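Local coordinates for putative restriction endonuclease domain-containing protein (Anabaena variabilis, PDB 3OT2) that is of uncharacterised function but probably acts as a nuclease, belonging to the Uma2 (DUF820) family of the PD-(D/E)XK clan, at residues P106-E111 / S170-L175; V147-P152 / A164-P169; M37-H42 / L113-S118. All coordinates share one frame; numbering follows the deposited sequence.

Contact 1: residues P106-E111 / S170-L175; sequences PDWTIE and SFASEL
Trp108 meets Phe171, Ala172 and Leu175 with successive carbons of its six-membered ring, a compact example of how one large aromatic residue can anchor a distant loop to a sheet. The apolar contacts run in order along the indole. Its CE3 lies 4.1 Å from Phe171 CZ, its CZ3 is 3.9 Å from the methyl CB of Ala172, and CD2 of Leu175 comes in at the ring edge, near the ring plane, 4.2 Å from CH2. With CG anti to the backbone N (chi1 179°), the indole reaches off the strand toward 170-175. Within the strand, Ile110 CD1 sits over one indole face, 3.6 Å above the plane and offset toward the rim; Trp138 adds an edge-to-face ring contact, and Ile53 of helix 40-57 also packs here. Phe171 touches a second residue as well, its CE2 lying 3.9 Å from Asp107 CB.

Hydrogen bonds act within each segment or to its neighbours, and none spans the contact. A type I turn is closed by Leu175 N donating to Ala172 O at 2.8 Å, which brings both of these side chains to the same indole. On the other segment, Asp107 and Trp108 form a classic beta bulge opposite Val84, and the Asp107 carboxylate is engaged by Arg89, Gln135 and the backbone N of Ile86.

The attachment therefore rests on shape and the exclusion of water. The Asp107 carboxylate, paired with Arg89, probably has its charge largely balanced there, while only its CB meets Phe171.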
loop_
_atom_site.group_PDB
_atom_site.type_symbol
_atom_site.label_atom_id
_atom_site.label_comp_id
_atom_site.label_asym_id
_atom_site.label_seq_id
_atom_site.Cartn_x
_atom_site.Cartn_y
_atom_site.Cartn_z
ATOM N N PRO A 106 -4.008 -12.124 -14.207
ATOM C CA PRO A 106 -2.644 -12.338 -14.754
ATOM C C PRO A 106 -1.788 -13.174 -13.811
ATOM O O PRO A 106 -2.075 -13.228 -12.622
ATOM C CB PRO A 106 -2.061 -10.916 -14.875
ATOM C CG PRO A 106 -3.200 -9.974 -14.622
ATOM C CD PRO A 106 -4.229 -10.717 -13.824
ATOM N N ASP A 107 -0.717 -13.792 -14.306
ATOM C CA ASP A 107 0.209 -14.490 -13.409
ATOM C C ASP A 107 1.041 -13.460 -12.660
ATOM O O ASP A 107 1.437 -13.666 -11.517
ATOM C CB ASP A 107 1.113 -15.434 -14.222
ATOM C CG ASP A 107 0.345 -16.650 -14.643
ATOM O OD1 ASP A 107 0.164 -17.552 -13.792
ATOM O OD2 ASP A 107 -0.201 -16.644 -15.778
ATOM N N TRP A 108 1.276 -12.326 -13.303
ATOM C CA TRP A 108 2.072 -11.240 -12.758
ATOM C C TRP A 108 1.461 -9.910 -13.211
ATOM O O TRP A 108 1.320 -9.672 -14.417
ATOM C CB TRP A 108 3.535 -11.412 -13.222
ATOM C CG TRP A 108 4.535 -10.371 -12.786
ATOM C CD1 TRP A 108 4.434 -9.490 -11.739
ATOM C CD2 TRP A 108 5.854 -10.206 -13.329
ATOM N NE1 TRP A 108 5.587 -8.736 -11.649
ATOM C CE2 TRP A 108 6.484 -9.178 -12.599
ATOM C CE3 TRP A 108 6.562 -10.821 -14.393
ATOM C CZ2 TRP A 108 7.789 -8.746 -12.898
ATOM C CZ3 TRP A 108 7.860 -10.399 -14.674
ATOM C CH2 TRP A 108 8.450 -9.364 -13.950
ATOM N N THR A 109 1.036 -9.080 -12.240
ATOM C CA THR A 109 0.443 -7.781 -12.551
ATOM C C THR A 109 1.434 -6.681 -12.179
ATOM O O THR A 109 2.043 -6.735 -11.117
ATOM C CB THR A 109 -0.955 -7.582 -11.902
ATOM O OG1 THR A 109 -1.474 -6.321 -12.321
ATOM C CG2 THR A 109 -0.930 -7.572 -10.362
ATOM N N ILE A 110 1.603 -5.696 -13.059
ATOM C CA ILE A 110 2.495 -4.567 -12.788
ATOM C C ILE A 110 1.707 -3.280 -12.954
ATOM O O ILE A 110 1.113 -3.049 -14.002
ATOM C CB ILE A 110 3.772 -4.582 -13.663
ATOM C CG1 ILE A 110 4.580 -5.888 -13.449
ATOM C CG2 ILE A 110 4.628 -3.338 -13.401
ATOM C CD1 ILE A 110 5.448 -6.238 -14.559
ATOM N N GLU A 111 1.686 -2.463 -11.889
ATOM C CA GLU A 111 1.018 -1.175 -11.863
ATOM C C GLU A 111 2.048 -0.109 -11.633
ATOM O O GLU A 111 2.918 -0.261 -10.777
ATOM C CB GLU A 111 -0.065 -1.127 -10.772
ATOM C CG GLU A 111 -1.163 -2.167 -10.960
ATOM C CD GLU A 111 -2.215 -1.857 -12.016
ATOM O OE1 GLU A 111 -2.000 -0.964 -12.871
ATOM O OE2 GLU A 111 -3.259 -2.538 -12.001
ATOM N N SER A 170 8.976 -17.027 -10.493
ATOM C CA SER A 170 9.991 -18.007 -10.886
ATOM C C SER A 170 10.008 -18.263 -12.420
ATOM O O SER A 170 11.099 -18.490 -12.959
ATOM C CB SER A 170 9.849 -19.307 -10.097
ATOM O OG SER A 170 8.575 -19.887 -10.314
ATOM N N PHE A 171 8.864 -18.134 -13.135
ATOM C CA PHE A 171 8.909 -18.333 -14.595
ATOM C C PHE A 171 9.781 -17.244 -15.271
ATOM O O PHE A 171 10.290 -17.483 -16.363
ATOM C CB PHE A 171 7.499 -18.346 -15.227
ATOM C CG PHE A 171 6.745 -17.025 -15.175
ATOM C CD1 PHE A 171 6.965 -16.036 -16.139
ATOM C CD2 PHE A 171 5.771 -16.794 -14.199
ATOM C CE1 PHE A 171 6.237 -14.840 -16.115
ATOM C CE2 PHE A 171 5.006 -15.609 -14.210
ATOM C CZ PHE A 171 5.260 -14.637 -15.152
ATOM N N ALA A 172 9.943 -16.059 -14.626
ATOM C CA ALA A 172 10.743 -14.969 -15.172
ATOM C C ALA A 172 12.097 -14.808 -14.432
ATOM O O ALA A 172 12.738 -13.764 -14.562
ATOM C CB ALA A 172 9.937 -13.663 -15.085
ATOM N N SER A 173 12.551 -15.848 -13.703
ATOM C CA SER A 173 13.767 -15.811 -12.865
ATOM C C SER A 173 15.051 -15.388 -13.609
ATOM O O SER A 173 15.989 -14.955 -12.944
ATOM C CB SER A 173 14.001 -17.152 -12.177
ATOM O OG SER A 173 14.367 -18.137 -13.122
ATOM N N GLU A 174 15.098 -15.487 -14.956
ATOM C CA GLU A 174 16.281 -15.031 -15.718
ATOM C C GLU A 174 16.362 -13.492 -15.764
ATOM O O GLU A 174 17.412 -12.948 -16.103
ATOM C CB GLU A 174 16.273 -15.595 -17.138
ATOM C CG GLU A 174 16.566 -17.083 -17.162
ATOM C CD GLU A 174 17.900 -17.457 -16.536
ATOM O OE1 GLU A 174 18.941 -16.938 -16.993
ATOM O OE2 GLU A 174 17.892 -18.184 -15.520
ATOM N N LEU A 175 15.253 -12.794 -15.424
ATOM C CA LEU A 175 15.251 -11.329 -15.383
ATOM C C LEU A 175 15.881 -10.836 -14.085
ATOM O O LEU A 175 15.332 -11.076 -13.003
ATOM C CB LEU A 175 13.829 -10.760 -15.530
ATOM C CG LEU A 175 13.697 -9.223 -15.430
ATOM C CD1 LEU A 175 14.604 -8.512 -16.479
ATOM C CD2 LEU A 175 12.247 -8.787 -15.553
#

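Contact 2: residues V147-P152 / A164-P169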
loop_
_atom_site.group_PDB
_atom_site.type_symbol
_atom_site.label_atom_id
_atom_site.label_comp_id
_atom_site.label_asym_id
_atom_site.label_seq_id
_atom_site.Cartn_x
_atom_site.Cartn_y
_atom_site.Cartn_z
ATOM N N VAL A 147 9.604 0.008 -5.400
ATOM C CA VAL A 147 8.733 -1.052 -5.883
ATOM C C VAL A 147 8.192 -1.814 -4.669
ATOM O O VAL A 147 8.973 -2.288 -3.837
ATOM C CB VAL A 147 9.362 -2.011 -6.931
ATOM C CG1 VAL A 147 8.314 -3.013 -7.420
ATOM C CG2 VAL A 147 9.942 -1.227 -8.117
ATOM N N PHE A 148 6.858 -1.937 -4.581
ATOM C CA PHE A 148 6.223 -2.802 -3.587
ATOM C C PHE A 148 5.948 -4.111 -4.272
ATOM O O PHE A 148 5.418 -4.116 -5.393
ATOM C CB PHE A 148 4.927 -2.210 -3.020
ATOM C CG PHE A 148 5.089 -0.978 -2.166
ATOM C CD1 PHE A 148 5.637 -1.061 -0.895
ATOM C CD2 PHE A 148 4.689 0.267 -2.634
ATOM C CE1 PHE A 148 5.760 0.082 -0.088
ATOM C CE2 PHE A 148 4.786 1.407 -1.811
ATOM C CZ PHE A 148 5.321 1.299 -0.547
ATOM N N VAL A 149 6.335 -5.211 -3.638
ATOM C CA VAL A 149 6.147 -6.566 -4.170
ATOM C C VAL A 149 5.078 -7.273 -3.333
ATOM O O VAL A 149 5.207 -7.389 -2.109
ATOM C CB VAL A 149 7.483 -7.349 -4.221
ATOM C CG1 VAL A 149 7.240 -8.835 -4.520
ATOM C CG2 VAL A 149 8.428 -6.744 -5.262
ATOM N N TYR A 150 4.046 -7.774 -4.015
ATOM C CA TYR A 150 2.913 -8.464 -3.424
ATOM C C TYR A 150 2.879 -9.944 -3.838
ATOM O O TYR A 150 2.875 -10.229 -5.022
ATOM C CB TYR A 150 1.620 -7.784 -3.903
ATOM C CG TYR A 150 1.426 -6.378 -3.390
ATOM C CD1 TYR A 150 1.989 -5.287 -4.048
ATOM C CD2 TYR A 150 0.658 -6.132 -2.258
ATOM C CE1 TYR A 150 1.793 -3.986 -3.586
ATOM C CE2 TYR A 150 0.460 -4.834 -1.785
ATOM C CZ TYR A 150 1.041 -3.768 -2.444
ATOM O OH TYR A 150 0.838 -2.503 -1.957
ATOM N N ARG A 151 2.853 -10.860 -2.853
ATOM C CA ARG A 151 2.759 -12.306 -3.065
ATOM C C ARG A 151 1.584 -12.832 -2.250
ATOM O O ARG A 151 1.280 -12.242 -1.198
ATOM C CB ARG A 151 4.055 -13.018 -2.662
ATOM C CG ARG A 151 5.266 -12.709 -3.533
ATOM C CD ARG A 151 6.440 -13.376 -2.876
ATOM N NE ARG A 151 7.590 -13.544 -3.742
ATOM C CZ ARG A 151 8.786 -12.991 -3.542
ATOM N NH1 ARG A 151 8.979 -12.151 -2.528
ATOM N NH2 ARG A 151 9.797 -13.272 -4.354
ATOM N N PRO A 152 0.870 -13.894 -2.695
ATOM C CA PRO A 152 -0.281 -14.363 -1.905
ATOM C C PRO A 152 0.106 -14.759 -0.486
ATOM O O PRO A 152 1.125 -15.413 -0.277
ATOM C CB PRO A 152 -0.782 -15.583 -2.694
ATOM C CG PRO A 152 -0.269 -15.404 -4.042
ATOM C CD PRO A 152 1.048 -14.742 -3.903
ATOM N N ALA A 164 19.603 -3.087 -5.213
ATOM C CA ALA A 164 18.740 -4.227 -4.916
ATOM C C ALA A 164 18.012 -4.733 -6.153
ATOM O O ALA A 164 17.505 -3.938 -6.948
ATOM C CB ALA A 164 17.736 -3.854 -3.852
ATOM N N LEU A 165 17.974 -6.059 -6.322
ATOM C CA LEU A 165 17.228 -6.694 -7.414
ATOM C C LEU A 165 15.789 -6.827 -7.013
ATOM O O LEU A 165 15.500 -7.220 -5.883
ATOM C CB LEU A 165 17.782 -8.072 -7.758
ATOM C CG LEU A 165 19.162 -8.154 -8.387
ATOM C CD1 LEU A 165 19.470 -9.593 -8.703
ATOM C CD2 LEU A 165 19.252 -7.331 -9.671
ATOM N N VAL A 166 14.873 -6.507 -7.918
ATOM C CA VAL A 166 13.451 -6.608 -7.602
ATOM C C VAL A 166 13.040 -8.058 -7.858
ATOM O O VAL A 166 13.323 -8.562 -8.939
ATOM C CB VAL A 166 12.588 -5.594 -8.392
ATOM C CG1 VAL A 166 11.171 -5.517 -7.827
ATOM C CG2 VAL A 166 13.232 -4.209 -8.388
ATOM N N PRO A 167 12.402 -8.754 -6.898
ATOM C CA PRO A 167 11.980 -10.140 -7.159
ATOM C C PRO A 167 11.022 -10.255 -8.336
ATOM O O PRO A 167 10.174 -9.376 -8.589
ATOM C CB PRO A 167 11.248 -10.554 -5.873
ATOM C CG PRO A 167 11.652 -9.585 -4.850
ATOM C CD PRO A 167 11.987 -8.311 -5.555
ATOM N N VAL A 168 11.126 -11.375 -9.012
ATOM C CA VAL A 168 10.294 -11.687 -10.168
ATOM C C VAL A 168 9.662 -13.062 -9.948
ATOM O O VAL A 168 10.220 -13.855 -9.185
ATOM C CB VAL A 168 11.130 -11.626 -11.487
ATOM C CG1 VAL A 168 11.533 -10.189 -11.820
ATOM C CG2 VAL A 168 12.356 -12.554 -11.449
ATOM N N PRO A 169 8.518 -13.399 -10.587
ATOM C CA PRO A 169 7.992 -14.776 -10.443
ATOM C C PRO A 169 9.007 -15.780 -10.984
ATOM O O PRO A 169 9.853 -15.409 -11.806
ATOM C CB PRO A 169 6.708 -14.766 -11.277
ATOM C CG PRO A 169 6.422 -13.343 -11.569
ATOM C CD PRO A 169 7.722 -12.613 -11.543
HETATM O O HOH W 1 9.825 -15.018 -6.662
#
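Val166 overlaps Val147 and Val149 with a single methyl, CG1, which is placed between two residues that point from the same side of strand 146-150. It approaches Val147 CG1 to 3.8 Å, the two side chains meeting at about a right angle, and Val149 CG2 to 4.0 Å. The side chain points at the strand, and with CG1 anti to the nitrogen (chi1 -168°) it is this methyl that meets both valines. Val149 CG2 is shared in turn, touching Pro167 CD at 3.9 Å, so that two consecutive loop residues pack on two strand residues, Val147 and Val149.

Pro167 also closes the far end of the contact. Its CB lies 3.4 Å from NH2 of Arg151, whose chain is extended from CG to NE and crosses the proline at about a right angle. NH2 also donates to a water at the edge of the guanidinium, in its plane, 2.9 Å away. That water donates a hydrogen bond to Val168 O, 2.8 Å away, making a bridge to the loop. The other terminal nitrogen, NH1, forms a salt bridge with Glu157 on the adjoining strand. All these guanidinium contacts are those of one of two conformers modelled for the arginine and are less certain for it.

Around this apolar row, Trp138 packs on Val149, Val166 and Val168 and donates through NE1 to Pro167 O, while Ile179 of helix 179-183 covers Val147 and Val166. An irregular segment is thereby laid over one face of the mixed sheet, with helix 119-131 meeting Tyr150 on the other side of the strand: a helix-flanked central sheet, as expected of the PD-(D/E)XK nuclease fold.

Contact 3: residues M37-H42 / L113-S118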
loop_
_atom_site.group_PDB
_atom_site.type_symbol
_atom_site.label_atom_id
_atom_site.label_comp_id
_atom_site.label_asym_id
_atom_site.label_seq_id
_atom_site.Cartn_x
_atom_site.Cartn_y
_atom_site.Cartn_z
HETATM N N MSE A 37 -4.844 9.662 -17.147
HETATM C CA MSE A 37 -4.367 10.060 -18.465
HETATM C C MSE A 37 -2.890 9.651 -18.612
HETATM O O MSE A 37 -2.157 9.684 -17.613
HETATM C CB MSE A 37 -4.550 11.579 -18.645
HETATM C CG MSE A 37 -6.014 12.004 -18.734
HETATM SE SE MSE A 37 -6.748 11.571 -20.494
HETATM C CE MSE A 37 -5.738 12.847 -21.540
ATOM N N PRO A 38 -2.440 9.201 -19.813
ATOM C CA PRO A 38 -1.014 8.880 -19.982
ATOM C C PRO A 38 -0.109 10.082 -19.658
ATOM O O PRO A 38 -0.478 11.221 -19.903
ATOM C CB PRO A 38 -0.911 8.502 -21.468
ATOM C CG PRO A 38 -2.304 8.100 -21.849
ATOM C CD PRO A 38 -3.164 9.065 -21.092
ATOM N N GLN A 39 1.037 9.812 -19.052
ATOM C CA GLN A 39 2.025 10.808 -18.641
ATOM C C GLN A 39 3.378 10.293 -19.128
ATOM O O GLN A 39 3.541 9.083 -19.242
ATOM C CB GLN A 39 1.955 10.984 -17.095
ATOM C CG GLN A 39 3.014 11.893 -16.457
ATOM C CD GLN A 39 3.825 11.245 -15.336
ATOM O OE1 GLN A 39 3.920 10.004 -15.216
ATOM N NE2 GLN A 39 4.445 12.092 -14.492
ATOM N N GLY A 40 4.305 11.196 -19.438
ATOM C CA GLY A 40 5.634 10.846 -19.939
ATOM C C GLY A 40 6.369 9.808 -19.112
ATOM O O GLY A 40 6.741 8.763 -19.643
ATOM N N LYS A 41 6.550 10.067 -17.799
ATOM C CA LYS A 41 7.294 9.184 -16.887
ATOM C C LYS A 41 6.672 7.808 -16.854
ATOM O O LYS A 41 7.366 6.807 -17.036
ATOM C CB LYS A 41 7.375 9.799 -15.478
ATOM C CG LYS A 41 8.489 10.859 -15.357
ATOM C CD LYS A 41 8.360 11.812 -14.164
ATOM C CE LYS A 41 8.696 11.201 -12.833
ATOM N NZ LYS A 41 8.910 12.253 -11.787
ATOM N N HIS A 42 5.339 7.765 -16.703
ATOM C CA HIS A 42 4.558 6.537 -16.677
ATOM C C HIS A 42 4.798 5.695 -17.956
ATOM O O HIS A 42 5.132 4.510 -17.858
ATOM C CB HIS A 42 3.082 6.873 -16.511
ATOM C CG HIS A 42 2.236 5.660 -16.344
ATOM N ND1 HIS A 42 1.663 5.029 -17.426
ATOM C CD2 HIS A 42 1.943 4.965 -15.224
ATOM C CE1 HIS A 42 1.022 3.983 -16.932
ATOM N NE2 HIS A 42 1.165 3.908 -15.612
ATOM N N LEU A 113 2.495 3.927 -10.781
ATOM C CA LEU A 113 1.839 5.167 -10.363
ATOM C C LEU A 113 2.165 6.321 -11.285
ATOM O O LEU A 113 3.237 6.381 -11.889
ATOM C CB LEU A 113 2.230 5.552 -8.927
ATOM C CG LEU A 113 1.845 4.567 -7.815
ATOM C CD1 LEU A 113 2.321 5.102 -6.488
ATOM C CD2 LEU A 113 0.323 4.308 -7.803
ATOM N N SER A 114 1.205 7.231 -11.397
ATOM C CA SER A 114 1.315 8.481 -12.149
ATOM C C SER A 114 0.597 9.533 -11.292
ATOM O O SER A 114 -0.148 9.133 -10.391
ATOM C CB SER A 114 0.774 8.343 -13.573
ATOM O OG SER A 114 -0.555 7.871 -13.634
ATOM N N PRO A 115 0.881 10.850 -11.432
ATOM C CA PRO A 115 0.269 11.841 -10.517
ATOM C C PRO A 115 -1.248 11.728 -10.258
ATOM O O PRO A 115 -1.667 11.965 -9.123
ATOM C CB PRO A 115 0.571 13.172 -11.203
ATOM C CG PRO A 115 1.830 12.931 -11.956
ATOM C CD PRO A 115 1.801 11.500 -12.392
ATOM N N ASP A 116 -2.070 11.396 -11.276
ATOM C CA ASP A 116 -3.522 11.375 -11.083
ATOM C C ASP A 116 -4.076 10.000 -10.664
ATOM O O ASP A 116 -5.279 9.869 -10.452
ATOM C CB ASP A 116 -4.201 11.861 -12.372
ATOM C CG ASP A 116 -3.878 13.314 -12.705
ATOM O OD1 ASP A 116 -3.781 14.139 -11.759
ATOM O OD2 ASP A 116 -3.714 13.624 -13.911
ATOM N N GLN A 117 -3.205 8.994 -10.511
ATOM C CA GLN A 117 -3.600 7.647 -10.139
ATOM C C GLN A 117 -3.942 7.566 -8.650
ATOM O O GLN A 117 -3.323 8.242 -7.829
ATOM C CB GLN A 117 -2.464 6.647 -10.502
ATOM C CG GLN A 117 -2.781 5.143 -10.341
ATOM C CD GLN A 117 -4.022 4.662 -11.082
ATOM O OE1 GLN A 117 -5.132 5.114 -10.828
ATOM N NE2 GLN A 117 -3.898 3.630 -11.909
ATOM N N SER A 118 -4.941 6.747 -8.300
ATOM C CA SER A 118 -5.277 6.491 -6.899
ATOM C C SER A 118 -4.452 5.290 -6.451
ATOM O O SER A 118 -4.687 4.183 -6.930
ATOM C CB SER A 118 -6.773 6.234 -6.718
ATOM O OG SER A 118 -7.018 5.659 -5.440
HETATM O O HOH W 2 -0.355 7.620 -16.653
HETATM O O HOH W 3 -2.444 11.520 -15.808
HETATM O O HOH W 4 -5.748 11.831 -15.451
HETATM O O HOH W 5 4.739 8.306 -13.227
#
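Gln39 lays its amide against the ring of Pro115; Gln39 is also the N-cap of helix 40-57, and its amide oxygen makes the capping bond, so one flat group serves both a loop contact and a helix end. NE2 is 3.4 Å from Pro115 CD, the two side chains crossing at about a right angle, and OE1 is 3.9 Å from Ser114 CB. Beside it, His42 brings CD2 to 3.8 Å from Leu113 O, which lies at the ring edge and in its plane; Ser114 CB is also close to that carbon.

The next shell fixes these groups. His42 N donates to Gln39 OE1 at 3.0 Å with an N-H...O angle of 145°, arriving 41° above the carbonyl plane rather than on a lone pair. The chain bend at chi2 (-125°) helps turn the amide back toward the helix start. Beyond the ring, His42 NE2 is hydrogen-bonded to Asp81 OD2, and Ser114 to Gln117 forms a type I turn.

Farther out, waters join the segments in place of direct hydrogen bonds. One links selenomethionine Met37 O with Ser114 OG; another donates to Met37 O at 2.6 Å and to Asp116 OD2 at 3.1 Å.

Contacts 1 and 2 touch and reach the same sheet. Their centres are 9 Å apart, contact 2 is nested within the loop closed by contact 1, and Trp108 CD2 packs 3.5 Å from Pro169 CD. Contact 3 stands apart, about 22 Å from contact 1 and 21 Å from contact 2 between centres, across the chain's centre from contact 1. Asp81 nevertheless stands between contacts 1 and 3, addressed by His42 and, through its backbone N, by Glu111 OE1; this acidic grouping is consistent with a PD-(D/E)XK active-site region. An acetate about 4 Å from the Leu113 side chain probably comes from the crystallisation liquor, though such ions can mark pockets. The 1,4-butanediol pocket, including Phe15 and Arg70, uses no residue of these contacts.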